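Local coordinates for Galactose/lactose metabolism regulatory protein GAL80 (Kluyveromyces lactis, PDB 3E1K) that represses the lactose and galactose metabolic genes, apparently by blocking their transcriptional activator while no inducing sugar is present, at residues S156-R161 / S316-Y321. Numbering follows the deposited sequence.
Sequences SPYIVR and SNLVLY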
# COMPACT_ATOMS: atom_id res chain seq x y z
N SER A 156 12.02 4.95 19.91
CA SER A 156 12.23 6.09 19.03
C SER A 156 11.39 7.31 19.33
O SER A 156 10.16 7.19 19.38
CB SER A 156 12.00 5.77 17.55
OG SER A 156 11.34 6.88 17.07
N PRO A 157 12.02 8.44 19.59
CA PRO A 157 11.17 9.59 19.87
C PRO A 157 10.00 9.59 18.85
O PRO A 157 8.82 9.74 19.24
CB PRO A 157 12.07 10.80 19.69
CG PRO A 157 13.46 10.26 19.97
CD PRO A 157 13.46 8.79 19.62
N TYR A 158 10.25 9.34 17.56
CA TYR A 158 9.16 9.34 16.57
C TYR A 158 8.03 8.33 16.86
O TYR A 158 6.87 8.60 16.63
CB TYR A 158 9.73 9.18 15.15
CG TYR A 158 10.86 10.11 15.05
CD1 TYR A 158 12.14 9.66 15.27
CD2 TYR A 158 10.63 11.48 14.95
CE1 TYR A 158 13.21 10.53 15.26
CE2 TYR A 158 11.71 12.40 15.01
CZ TYR A 158 13.01 11.88 15.16
OH TYR A 158 14.14 12.65 15.15
N ILE A 159 8.39 7.17 17.39
CA ILE A 159 7.37 6.21 17.61
C ILE A 159 6.59 6.63 18.84
O ILE A 159 5.41 6.98 18.71
CB ILE A 159 8.00 4.92 18.05
CG1 ILE A 159 9.06 4.41 17.10
CG2 ILE A 159 6.89 3.99 18.52
CD1 ILE A 159 8.49 4.39 15.76
N VAL A 160 7.22 6.56 20.01
CA VAL A 160 6.53 6.97 21.21
C VAL A 160 5.64 8.19 20.94
O VAL A 160 4.43 8.14 21.26
CB VAL A 160 7.61 7.25 22.34
CG1 VAL A 160 6.93 7.47 23.72
CG2 VAL A 160 8.72 6.15 22.38
N ARG A 161 6.18 9.23 20.33
CA ARG A 161 5.39 10.42 20.04
C ARG A 161 4.08 10.22 19.35
O ARG A 161 3.14 10.90 19.70
CB ARG A 161 6.17 11.50 19.29
CG ARG A 161 5.33 12.74 19.08
CD ARG A 161 5.25 13.55 20.36
NE ARG A 161 4.67 14.82 20.00
CZ ARG A 161 3.69 15.34 20.71
NH1 ARG A 161 3.14 14.59 21.71
NH2 ARG A 161 3.10 16.48 20.42
N SER A 316 16.83 4.60 12.37
CA SER A 316 16.58 5.96 11.87
C SER A 316 15.98 7.11 12.66
O SER A 316 15.17 6.95 13.59
CB SER A 316 16.02 6.00 10.46
OG SER A 316 17.03 5.57 9.56
N ASN A 317 16.45 8.27 12.22
CA ASN A 317 16.07 9.51 12.87
C ASN A 317 15.12 9.87 11.76
O ASN A 317 15.54 9.95 10.59
CB ASN A 317 17.23 10.51 12.86
CG ASN A 317 16.87 11.88 13.46
OD1 ASN A 317 16.24 11.97 14.51
ND2 ASN A 317 17.30 12.94 12.80
N LEU A 318 13.84 9.96 12.14
CA LEU A 318 12.80 10.32 11.19
C LEU A 318 12.21 11.70 11.53
O LEU A 318 12.74 12.47 12.34
CB LEU A 318 11.71 9.28 11.13
CG LEU A 318 12.24 8.00 11.76
CD1 LEU A 318 11.28 7.48 12.87
CD2 LEU A 318 12.71 6.88 10.82
N VAL A 319 11.04 11.92 10.94
CA VAL A 319 10.31 13.15 11.16
C VAL A 319 8.85 12.85 11.25
O VAL A 319 8.30 12.07 10.51
CB VAL A 319 10.46 13.95 9.93
CG1 VAL A 319 9.52 15.13 10.01
CG2 VAL A 319 11.86 14.44 9.92
N LEU A 320 8.19 13.54 12.15
CA LEU A 320 6.80 13.27 12.31
C LEU A 320 5.86 14.43 12.15
O LEU A 320 5.87 15.39 12.90
CB LEU A 320 6.52 12.68 13.66
CG LEU A 320 5.05 12.29 13.73
CD1 LEU A 320 5.08 10.77 13.60
CD2 LEU A 320 4.88 12.58 15.23
N TYR A 321 4.96 14.22 11.20
CA TYR A 321 4.01 15.25 10.92
C TYR A 321 2.73 14.69 11.44
O TYR A 321 2.33 13.56 11.16
CB TYR A 321 3.78 15.39 9.41
CG TYR A 321 5.07 15.70 8.66
CD1 TYR A 321 5.78 14.70 7.97
CD2 TYR A 321 5.55 17.01 8.60
CE1 TYR A 321 6.89 15.00 7.23
CE2 TYR A 321 6.68 17.32 7.87
CZ TYR A 321 7.35 16.31 7.21
OH TYR A 321 8.51 16.58 6.52
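Tyr158, in the first turn of helix 157-167, lays its ring across the backbone that leads from Asn317 into strand 319-323, a worked example of one aromatic residue joining a helix to the next-to-outermost strand of a sheet. Its CB lies against the methyl CD1 of Leu318, and CG and CD1 continue along the same methyl, while CD2 lies near the Leu318 carbonyl group. With CG anti to the carbonyl carbon and beside the backbone N (chi1 -46°), the ring is directed over the peptide between Leu318 and Val319: the carbonyl carbon of Leu318 lies 3.5 Å above the ring plane, offset toward the rim, and Val319 N 4.0 Å above the same face. On the far rim CE1 approaches Leu318 N, and at the tip OD1 of Asn317 stands at the ring edge, near its plane, the amide turned 64° from the ring. The spacing from OH to OD1 is too short to define a bond at this resolution; the firm polar partner of OH is Leu371 N, which satisfies this buried hydroxyl. One turn on, the aliphatic part of Arg161 extends the contact, CG meeting CD2 of Leu320 at 3.9 Å with the two side chains at about a right angle. Beyond a bend in its chain, its guanidinium forms a salt bridge with Glu367. At the start of the helix, Ser156 is the N-cap, its OG accepting from Ile159 N at 3.0 Å.

The axes of 157-161 and 319-321 approach to 8.6 Å and run 25° apart in nearly the same direction. The helix packs on the large mixed sheet of the C-terminal domain, which follows the NAD-binding Rossmann fold; strand 319-323 lies between 303-308 and the outermost 364-370, whose Phe369 also meets the Tyr158 ring, while Asn317 hydrogen-bonds the bound activation-domain peptide.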